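Local atomic coordinates of ribonucleoside-diphosphate reductase small chain 2 (Saccharomyces cerevisiae, PDB entry 1JK0), a protein that supplies deoxyribonucleotides for DNA synthesis as part of ribonucleotide reductase, and is required for folding of its partner small subunit and for assembly with the large subunits. Residues 38-41 / 42-45; 48-51 / 52-55; 134-138 / 139-143; 209-212 / 213-217; 242-245 / 246-250. All coordinates share one frame; numbering follows the deposited sequence.

Contact 1: 38-41 / 42-45; sequences FPIK and YHEI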
# COMPACT_ATOMS: atom_id res chain seq x y z
N PHE B 38 10.38 -8.50 -12.79
CA PHE B 38 11.24 -7.60 -13.50
C PHE B 38 11.33 -7.73 -14.98
O PHE B 38 11.70 -6.76 -15.65
CB PHE B 38 12.62 -7.48 -12.90
CG PHE B 38 12.88 -6.10 -12.45
CD1 PHE B 38 12.70 -5.74 -11.13
CD2 PHE B 38 13.16 -5.13 -13.39
CE1 PHE B 38 12.78 -4.40 -10.74
CE2 PHE B 38 13.25 -3.79 -13.02
CZ PHE B 38 13.06 -3.42 -11.69
N PRO B 39 11.07 -8.92 -15.52
CA PRO B 39 11.18 -8.78 -16.98
C PRO B 39 9.85 -8.02 -17.26
O PRO B 39 8.79 -8.64 -17.40
CB PRO B 39 11.19 -10.22 -17.47
CG PRO B 39 11.86 -10.95 -16.30
CD PRO B 39 11.21 -10.32 -15.09
N ILE B 40 9.91 -6.69 -17.28
CA ILE B 40 8.72 -5.86 -17.47
C ILE B 40 7.90 -6.09 -18.73
O ILE B 40 8.43 -6.06 -19.84
CB ILE B 40 9.06 -4.35 -17.39
CG1 ILE B 40 9.17 -3.91 -15.93
CG2 ILE B 40 7.95 -3.51 -18.01
CD1 ILE B 40 10.57 -3.93 -15.39
N LYS B 41 6.59 -6.30 -18.55
CA LYS B 41 5.70 -6.52 -19.68
C LYS B 41 4.99 -5.24 -20.11
O LYS B 41 4.59 -5.11 -21.27
CB LYS B 41 4.66 -7.58 -19.36
CG LYS B 41 3.90 -8.07 -20.59
CD LYS B 41 2.71 -8.96 -20.22
CE LYS B 41 2.14 -9.65 -21.45
NZ LYS B 41 3.10 -10.63 -22.05
N TYR B 42 4.84 -4.29 -19.18
CA TYR B 42 4.18 -3.02 -19.49
C TYR B 42 5.12 -1.84 -19.31
O TYR B 42 4.99 -1.05 -18.36
CB TYR B 42 2.95 -2.83 -18.62
CG TYR B 42 1.88 -3.87 -18.88
CD1 TYR B 42 1.86 -5.06 -18.16
CD2 TYR B 42 0.91 -3.67 -19.88
CE1 TYR B 42 0.91 -6.05 -18.42
CE2 TYR B 42 -0.05 -4.66 -20.15
CZ TYR B 42 -0.04 -5.85 -19.42
OH TYR B 42 -0.95 -6.85 -19.70
N HIS B 43 6.05 -1.71 -20.26
CA HIS B 43 7.06 -0.66 -20.24
C HIS B 43 6.53 0.74 -20.06
O HIS B 43 7.07 1.54 -19.31
CB HIS B 43 7.90 -0.74 -21.51
CG HIS B 43 8.57 -2.06 -21.71
ND1 HIS B 43 9.50 -2.56 -20.81
CD2 HIS B 43 8.43 -3.01 -22.66
CE1 HIS B 43 9.89 -3.76 -21.21
NE2 HIS B 43 9.26 -4.05 -22.33
N GLU B 44 5.45 1.04 -20.78
CA GLU B 44 4.81 2.34 -20.74
C GLU B 44 4.29 2.73 -19.37
O GLU B 44 4.70 3.77 -18.84
CB GLU B 44 3.65 2.38 -21.76
CG GLU B 44 3.30 1.03 -22.42
CD GLU B 44 2.80 -0.06 -21.46
OE1 GLU B 44 1.73 -0.64 -21.72
OE2 GLU B 44 3.46 -0.34 -20.46
N ILE B 45 3.39 1.94 -18.78
CA ILE B 45 2.88 2.31 -17.46
C ILE B 45 3.99 2.29 -16.42
O ILE B 45 3.97 3.09 -15.48
CB ILE B 45 1.68 1.42 -16.99
CG1 ILE B 45 2.12 -0.01 -16.79
CG2 ILE B 45 0.56 1.44 -18.01
CD1 ILE B 45 0.96 -0.95 -16.54

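Contact 2: 48-51 / 52-55; sequences AYKK and VEAS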
# COMPACT_ATOMS: atom_id res chain seq x y z
N ALA B 48 5.80 5.32 -16.45
CA ALA B 48 4.92 6.33 -15.87
C ALA B 48 5.08 6.27 -14.35
O ALA B 48 5.16 7.30 -13.68
CB ALA B 48 3.48 6.08 -16.26
N TYR B 49 5.11 5.05 -13.80
CA TYR B 49 5.26 4.88 -12.36
C TYR B 49 6.62 5.41 -11.89
O TYR B 49 6.69 6.12 -10.88
CB TYR B 49 5.08 3.41 -11.97
CG TYR B 49 5.55 3.08 -10.57
CD1 TYR B 49 4.95 3.66 -9.45
CD2 TYR B 49 6.65 2.23 -10.37
CE1 TYR B 49 5.43 3.39 -8.16
CE2 TYR B 49 7.14 1.96 -9.10
CZ TYR B 49 6.53 2.55 -7.99
OH TYR B 49 7.02 2.30 -6.73
N LYS B 50 7.69 5.09 -12.61
CA LYS B 50 9.02 5.58 -12.24
C LYS B 50 9.07 7.09 -12.23
O LYS B 50 9.72 7.70 -11.38
CB LYS B 50 10.08 5.04 -13.20
CG LYS B 50 10.35 3.57 -12.98
CD LYS B 50 10.88 3.33 -11.56
CE LYS B 50 10.91 1.87 -11.19
NZ LYS B 50 11.54 1.73 -9.85
N LYS B 51 8.36 7.69 -13.17
CA LYS B 51 8.34 9.13 -13.28
C LYS B 51 7.68 9.80 -12.07
O LYS B 51 8.18 10.82 -11.58
CB LYS B 51 7.65 9.54 -14.57
CG LYS B 51 7.89 10.98 -14.95
CD LYS B 51 7.14 11.39 -16.21
CE LYS B 51 7.45 12.84 -16.56
NZ LYS B 51 8.91 13.03 -16.80
N VAL B 52 6.57 9.26 -11.58
CA VAL B 52 5.95 9.89 -10.42
C VAL B 52 6.72 9.52 -9.16
O VAL B 52 6.77 10.30 -8.22
CB VAL B 52 4.43 9.52 -10.25
CG1 VAL B 52 3.67 9.88 -11.52
CG2 VAL B 52 4.26 8.06 -9.93
N GLU B 53 7.33 8.33 -9.15
CA GLU B 53 8.11 7.88 -7.99
C GLU B 53 9.30 8.83 -7.77
O GLU B 53 9.67 9.12 -6.63
CB GLU B 53 8.63 6.44 -8.19
CG GLU B 53 9.13 5.73 -6.90
CD GLU B 53 9.84 4.38 -7.16
OE1 GLU B 53 9.70 3.82 -8.27
OE2 GLU B 53 10.54 3.89 -6.26
N ALA B 54 9.89 9.32 -8.85
CA ALA B 54 11.03 10.23 -8.75
C ALA B 54 10.65 11.61 -8.23
O ALA B 54 11.50 12.30 -7.66
CB ALA B 54 11.70 10.38 -10.11
N SER B 55 9.40 12.01 -8.41
CA SER B 55 8.94 13.32 -7.96
C SER B 55 8.41 13.35 -6.54
O SER B 55 7.94 14.40 -6.07
CB SER B 55 7.84 13.84 -8.89
OG SER B 55 6.58 13.23 -8.59

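Contact 3: 134-138 / 139-143; sequences MVDAF and FKDPK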
# COMPACT_ATOMS: atom_id res chain seq x y z
N MET B 134 -2.31 24.68 5.43
CA MET B 134 -2.60 26.04 5.00
C MET B 134 -3.82 26.54 5.77
O MET B 134 -3.83 27.64 6.32
CB MET B 134 -2.84 26.06 3.49
CG MET B 134 -1.76 25.33 2.73
SD MET B 134 -1.74 25.61 0.96
CE MET B 134 -0.13 26.40 0.78
N VAL B 135 -4.85 25.71 5.81
CA VAL B 135 -6.07 26.03 6.53
C VAL B 135 -5.71 26.36 7.99
O VAL B 135 -6.37 27.18 8.63
CB VAL B 135 -7.07 24.82 6.47
CG1 VAL B 135 -8.16 24.96 7.51
CG2 VAL B 135 -7.68 24.72 5.08
N ASP B 136 -4.65 25.74 8.50
CA ASP B 136 -4.20 25.95 9.88
C ASP B 136 -3.32 27.19 10.07
O ASP B 136 -3.58 28.03 10.94
CB ASP B 136 -3.45 24.69 10.36
CG ASP B 136 -3.44 24.56 11.88
OD1 ASP B 136 -4.49 24.20 12.46
OD2 ASP B 136 -2.39 24.81 12.49
N ALA B 137 -2.27 27.32 9.27
CA ALA B 137 -1.36 28.46 9.39
C ALA B 137 -2.01 29.77 8.97
O ALA B 137 -1.59 30.85 9.38
CB ALA B 137 -0.11 28.21 8.54
N PHE B 138 -3.05 29.67 8.15
CA PHE B 138 -3.72 30.85 7.66
C PHE B 138 -4.96 31.23 8.46
O PHE B 138 -4.98 32.26 9.13
CB PHE B 138 -4.10 30.65 6.19
CG PHE B 138 -2.92 30.43 5.28
CD1 PHE B 138 -3.11 30.16 3.93
CD2 PHE B 138 -1.62 30.52 5.77
CE1 PHE B 138 -2.03 29.99 3.08
CE2 PHE B 138 -0.53 30.34 4.93
CZ PHE B 138 -0.74 30.08 3.58
N PHE B 139 -5.98 30.39 8.38
CA PHE B 139 -7.24 30.65 9.07
C PHE B 139 -7.23 30.16 10.51
O PHE B 139 -8.25 29.69 11.02
CB PHE B 139 -8.38 30.00 8.30
CG PHE B 139 -8.42 30.39 6.85
CD1 PHE B 139 -7.38 30.07 6.00
CD2 PHE B 139 -9.50 31.12 6.35
CE1 PHE B 139 -7.39 30.47 4.67
CE2 PHE B 139 -9.52 31.52 5.02
CZ PHE B 139 -8.47 31.20 4.18
N LYS B 140 -6.08 30.29 11.17
CA LYS B 140 -5.92 29.89 12.56
C LYS B 140 -6.39 28.47 12.82
O LYS B 140 -7.18 27.91 12.06
CB LYS B 140 -6.67 30.86 13.47
CG LYS B 140 -5.80 31.48 14.56
CD LYS B 140 -5.04 30.43 15.36
CE LYS B 140 -4.45 31.03 16.63
NZ LYS B 140 -3.71 32.29 16.35
N ASP B 141 -5.92 27.89 13.93
CA ASP B 141 -6.28 26.53 14.31
C ASP B 141 -7.78 26.29 14.13
O ASP B 141 -8.18 25.31 13.50
CB ASP B 141 -5.90 26.25 15.77
CG ASP B 141 -4.43 26.48 16.05
OD1 ASP B 141 -3.58 25.89 15.34
OD2 ASP B 141 -4.12 27.25 16.99
N PRO B 142 -8.62 27.18 14.69
CA PRO B 142 -10.06 26.95 14.52
C PRO B 142 -10.54 26.93 13.08
O PRO B 142 -10.20 27.80 12.27
CB PRO B 142 -10.68 28.09 15.33
CG PRO B 142 -9.70 28.24 16.46
CD PRO B 142 -8.37 28.21 15.71
N LYS B 143 -11.32 25.89 12.77
CA LYS B 143 -11.90 25.71 11.45
C LYS B 143 -13.14 26.58 11.42
O LYS B 143 -13.97 26.46 10.52
CB LYS B 143 -12.30 24.25 11.23
CG LYS B 143 -13.45 23.76 12.13
CD LYS B 143 -13.81 22.29 11.85
CE LYS B 143 -14.88 21.76 12.81
NZ LYS B 143 -15.26 20.33 12.53

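Contact 4: 209-212 / 213-217; sequences LAMA and NRNIC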
# COMPACT_ATOMS: atom_id res chain seq x y z
N LEU B 209 2.42 28.41 -0.97
CA LEU B 209 1.25 27.94 -1.70
C LEU B 209 1.61 27.77 -3.16
O LEU B 209 0.99 26.98 -3.87
CB LEU B 209 0.11 28.95 -1.56
CG LEU B 209 -1.13 28.66 -2.40
CD1 LEU B 209 -1.79 27.38 -1.93
CD2 LEU B 209 -2.10 29.83 -2.30
N ALA B 210 2.62 28.51 -3.60
CA ALA B 210 3.07 28.45 -4.98
C ALA B 210 3.73 27.11 -5.32
O ALA B 210 3.37 26.48 -6.32
CB ALA B 210 4.03 29.60 -5.25
N MET B 211 4.69 26.68 -4.50
CA MET B 211 5.38 25.40 -4.74
C MET B 211 4.39 24.25 -4.58
O MET B 211 4.36 23.32 -5.39
CB MET B 211 6.55 25.21 -3.77
CG MET B 211 7.44 24.01 -4.09
SD MET B 211 8.57 23.58 -2.72
CE MET B 211 10.03 24.58 -3.10
N ALA B 212 3.59 24.32 -3.52
CA ALA B 212 2.60 23.29 -3.25
C ALA B 212 1.65 23.18 -4.43
O ALA B 212 1.27 22.08 -4.82
CB ALA B 212 1.82 23.62 -1.99
N ASN B 213 1.27 24.31 -5.01
CA ASN B 213 0.37 24.30 -6.14
C ASN B 213 1.08 23.80 -7.39
O ASN B 213 0.56 22.96 -8.11
CB ASN B 213 -0.21 25.69 -6.40
CG ASN B 213 -1.33 25.67 -7.44
OD1 ASN B 213 -2.43 25.19 -7.17
ND2 ASN B 213 -1.04 26.17 -8.63
N ARG B 214 2.27 24.32 -7.65
CA ARG B 214 3.02 23.88 -8.83
C ARG B 214 3.09 22.34 -8.86
O ARG B 214 2.86 21.72 -9.91
CB ARG B 214 4.44 24.47 -8.80
CG ARG B 214 5.18 24.45 -10.13
CD ARG B 214 6.54 25.20 -10.06
NE ARG B 214 6.42 26.56 -9.51
CZ ARG B 214 6.67 26.89 -8.24
NH1 ARG B 214 7.08 25.96 -7.38
NH2 ARG B 214 6.48 28.13 -7.81
N ASN B 215 3.37 21.74 -7.71
CA ASN B 215 3.49 20.28 -7.58
C ASN B 215 2.22 19.47 -7.81
O ASN B 215 2.19 18.55 -8.62
CB ASN B 215 3.99 19.91 -6.19
CG ASN B 215 5.40 20.35 -5.94
OD1 ASN B 215 6.19 20.48 -6.87
ND2 ASN B 215 5.74 20.55 -4.68
N ILE B 216 1.19 19.80 -7.04
CA ILE B 216 -0.08 19.10 -7.13
C ILE B 216 -0.55 19.12 -8.58
O ILE B 216 -0.99 18.10 -9.12
CB ILE B 216 -1.12 19.76 -6.18
CG1 ILE B 216 -0.63 19.65 -4.73
CG2 ILE B 216 -2.49 19.10 -6.33
CD1 ILE B 216 -1.53 20.29 -3.69
N CYS B 217 -0.41 20.28 -9.22
CA CYS B 217 -0.84 20.42 -10.59
C CYS B 217 0.00 19.51 -11.46
O CYS B 217 -0.51 18.88 -12.37
CB CYS B 217 -0.68 21.87 -11.05
SG CYS B 217 -1.68 22.30 -12.47

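Contact 5: 242-245 / 246-250; sequences IIEK and IITEA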
# COMPACT_ATOMS: atom_id res chain seq x y z
N ILE B 242 -19.43 9.71 -27.38
CA ILE B 242 -19.60 9.51 -25.94
C ILE B 242 -18.47 10.22 -25.18
O ILE B 242 -18.69 10.82 -24.13
CB ILE B 242 -19.58 8.02 -25.56
CG1 ILE B 242 -20.66 7.27 -26.33
CG2 ILE B 242 -19.82 7.87 -24.07
CD1 ILE B 242 -20.69 5.78 -26.06
N ILE B 243 -17.25 10.14 -25.72
CA ILE B 243 -16.11 10.79 -25.10
C ILE B 243 -16.44 12.27 -24.95
O ILE B 243 -16.54 12.79 -23.84
CB ILE B 243 -14.84 10.66 -25.96
CG1 ILE B 243 -14.46 9.18 -26.10
CG2 ILE B 243 -13.70 11.45 -25.33
CD1 ILE B 243 -13.24 8.93 -26.93
N GLU B 244 -16.61 12.94 -26.08
CA GLU B 244 -16.94 14.35 -26.07
C GLU B 244 -18.20 14.59 -25.22
O GLU B 244 -18.43 15.70 -24.76
CB GLU B 244 -17.17 14.85 -27.50
CG GLU B 244 -17.33 16.35 -27.59
CD GLU B 244 -17.43 16.84 -29.02
OE1 GLU B 244 -18.36 16.40 -29.74
OE2 GLU B 244 -16.59 17.66 -29.43
N LYS B 245 -19.00 13.54 -25.01
CA LYS B 245 -20.21 13.67 -24.20
C LYS B 245 -19.89 13.62 -22.71
O LYS B 245 -20.62 14.19 -21.90
CB LYS B 245 -21.22 12.56 -24.55
CG LYS B 245 -21.97 12.75 -25.88
CD LYS B 245 -23.06 11.68 -26.11
CE LYS B 245 -24.20 11.79 -25.09
NZ LYS B 245 -25.25 10.75 -25.24
N ILE B 246 -18.81 12.94 -22.36
CA ILE B 246 -18.40 12.82 -20.96
C ILE B 246 -17.64 14.06 -20.49
O ILE B 246 -17.86 14.55 -19.38
CB ILE B 246 -17.52 11.57 -20.75
CG1 ILE B 246 -18.29 10.33 -21.20
CG2 ILE B 246 -17.12 11.45 -19.29
CD1 ILE B 246 -17.51 9.05 -21.12
N ILE B 247 -16.75 14.57 -21.33
CA ILE B 247 -15.97 15.75 -21.00
C ILE B 247 -16.83 17.00 -20.83
O ILE B 247 -16.76 17.68 -19.80
CB ILE B 247 -14.91 16.05 -22.08
CG1 ILE B 247 -13.69 15.16 -21.87
CG2 ILE B 247 -14.53 17.53 -22.04
CD1 ILE B 247 -13.96 13.70 -22.11
N THR B 248 -17.63 17.29 -21.85
CA THR B 248 -18.51 18.46 -21.83
C THR B 248 -19.21 18.57 -20.48
O THR B 248 -19.09 19.59 -19.80
CB THR B 248 -19.56 18.38 -22.95
OG1 THR B 248 -18.91 18.43 -24.22
CG2 THR B 248 -20.53 19.54 -22.85
N GLU B 249 -19.92 17.52 -20.09
CA GLU B 249 -20.63 17.51 -18.81
C GLU B 249 -19.76 17.97 -17.64
O GLU B 249 -20.22 18.75 -16.79
CB GLU B 249 -21.19 16.11 -18.52
CG GLU B 249 -22.08 15.57 -19.61
CD GLU B 249 -22.87 14.35 -19.16
OE1 GLU B 249 -23.49 13.70 -20.02
OE2 GLU B 249 -22.89 14.06 -17.94
N ALA B 250 -18.52 17.50 -17.58
CA ALA B 250 -17.60 17.86 -16.50
C ALA B 250 -17.16 19.31 -16.67
O ALA B 250 -16.83 19.99 -15.70
CB ALA B 250 -16.38 16.95 -16.50

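Contact 1: 38-41 / 42-45
Ile40 lays its CG2 methyl against the imidazole of His43, 3.3 Å from ND1, the two side chains passing each other at a slant. With CG2 anti to the backbone N, this branch sits beside its own carbonyl carbon and also comes within 3.4 Å of the backbone N of Tyr42. The isoleucine carbonyl approaches the same ring: Ile40 O is 3.0 Å from CE1 of His43, a carbon, and its angle to NE2 is too poor for a hydrogen bond. Lys41 and Tyr42 run side by side in the same direction, with CD of Lys41 3.9 Å from CE1 of Tyr42, while Lys41 O stands over one face of the phenol. Tyr42 is the N-cap residue of helix 43-54, and the contact is the bend by which the preceding loop enters that helix. The backbone N atoms of Lys41 and Tyr42 both donate to OE1 of Glu112, joining the helix start to helix 111-138. The tyrosine ring is buried against Leu27 and Asn110, and its hydroxyl makes a weak hydrogen bond with Asn31. In the first turn, Ile45 packs on Phe226, Leu229 and Leu230 of helix 207-232.

Contact 2: 48-51 / 52-55
Lys50 and Glu53 extend side by side from adjacent turns of helix 43-54 and end in a salt bridge, NZ of Lys50 lying 3.2 Å from OE1 of Glu53. The ammonium reaches OE1 on its syn side, 18° out of the carboxylate plane; a bend at chi2 (-61°) brings the lysine chain round to it. The same NZ is also salt-bridged to acidic side chains of the partner protein chain, one of which is its strongest polar partner. Beside this pair, Tyr49 crosses the glutamate at a slant: CB of Glu53 lies over one face of the ring, OE1 of Glu53 comes within 3.3 Å of CE2 of Tyr49, and ring and carboxylate planes differ by 26°. The backbone is satisfied in regular i to i+4 fashion, Val52 N donating to Ala48 O, Glu53 N to Tyr49 O (2.9 Å) and Ala54 N to Lys50 O (3.0 Å). Where the helix gives way to loop, Val52 O accepts twice from Ser55, from its N at 3.1 Å and its OG at 3.0 Å, both on the same face of the carbonyl plane. Val52 itself packs on Phe116 and Phe119 of helix 111-138. With acids of two chains gathered round one ammonium, Lys50 probably stays protonated, and its charge joins an intrahelical pair to the subunit interface.

Contact 3: 134-138 / 139-143
Met134 and Val135 direct their carbonyl oxygens at Phe139, both lying near the plane of its ring at the edge. Met134 O also accepts the backbone hydrogen bond from Phe138 N (2.8 Å), and CA of Met134 stands 4.2 Å above the centre of one face of the Phe138 ring. Val135 O is held by Phe139 N at 3.2 Å in a weak bond, the N-H pointing well off line at 126°. Asp136 swings its carboxylate forward to Asp141: CG is anti to the backbone N (chi1 -157°), and OD2 of Asp136 comes to 3.3 Å from OD1 of Asp141, the two carboxylate planes turned 47° apart. Phe138 meets its successor through the base of its side chain, CB of Phe138 lying 3.3 Å from CD1 of Phe139, while CE1 of Phe139 approaches the edge of the Phe138 ring. The two buried rings share a third: Phe71 stacks on Phe138 and meets Phe139 at a slant. This is the C-terminal part of helix 111-138, a member of the ferritin-like helical bundle, passing into the loop before helix 155-166. Lys143 of that loop hydrogen-bonds through NZ to a polar side chain of the partner protein chain. Two like-charged carboxylates facing each other at the C-terminal part of a helix, where carbonyl oxygens gather, are likely to repel one another and to raise each other's pKa, though probably only modestly.

Contact 4: 209-212 / 213-217
In helix 207-232 of the ferritin-like bundle, Arg214 folds back over the turn formed by Ala210 and Met211. A bend at chi3 (-52°) lays its guanidinium across Ala210 O, which stands 3.7 Å from the plane of the group, displaced from its middle. NH1 of Arg214 is 3.7 Å from CB of Met211, and NH2 lies 3.8 Å from CB of Ala210. Backbone bonds run from Asn213 N to Leu209 O, from Arg214 N to Ala210 O (2.8 Å), from Asn215 N to Met211 O and from Ile216 N to Ala212 O. Met211 and Asn215 run alongside each other in one direction, CG of Met211 3.9 Å from ND2 of Asn215; OD1 of this amide makes a weak hydrogen bond with Arg218. A leucine at Asn215 would probably cost the Arg218 guanidinium this weak acceptor. The helix is covered on several flanks: Leu209 and Asn213 pack on Met197 of helix 191-200, where Asn213 also touches Tyr194 and Phe198; Ala212 meets Val130 of helix 111-138, and Ile216 reaches Tyr127 and the predicted active-site Tyr131 on that same helix.

Contact 5: 242-245 / 246-250
Ile246 climbs back along the carbonyls of the preceding turn: its CB lies 3.5 Å from Ile243 O, its CG1 borders Ile242 O, and its terminal CD1 meets the CG2 methyl of Ile242 at 3.9 Å. The order follows from CG1 standing beside the backbone N (chi1 -58°), which aims the longer branch toward the earlier turn. Its backbone N is shared between two acceptors, Ile243 O at 2.7 Å and, weakly, Ile242 O at 2.8 Å. Ile243 O in turn takes a second donor, Ile247 N at 3.1 Å, which comes nearly straight on to the carbonyl, whereas Ile246 N stands 54° out of the carbonyl plane. All of this belongs to helix 240-258, whose isoleucines face the bundle: Ile242 and Ile246 both touch Trp167, and Ile246 also packs on Phe163 of helix 155-166 and Ala181 of helix 175-188. Ile243 and Ile247 form a neighbouring pair, lying alongside each other with CG2 of Ile243 3.9 Å from CD1 of Ile247, and both rest on Leu286 of helix 277-288. Thr248 folds its hydroxyl back onto the helix, OG1 donating to Glu244 O at 2.8 Å with a C=O...O angle of 169°, while Thr248 N adds a weak bond to the same oxygen. With a valine at Thr248, Glu244 O would lose its hydroxyl donor and would probably be held less firmly, by the weak backbone bond. Glu249 sends its carboxylate to Arg166 in a salt bridge.

Contacts 1 and 2 follow one another on helix 43-54, the first at its start and the second at its end, their centres 14 Å apart. Contact 4 approaches contact 2 to about 6 Å between nearest atoms without touching it. Contacts 3 and 4 do meet, CE of Met134 lying 3.2 Å from CA of Leu209, so helices 111-138 and 207-232 pack directly here. Both come near Tyr131, the predicted active-site residue: the side chain of Ile216 is about 4 Å from that of Tyr131, and the side chain of Met134 about 5 Å. Contact 5 lies across the chain's centre from contacts 2, 3 and 4, with its centre about 27 Å from that of contact 4.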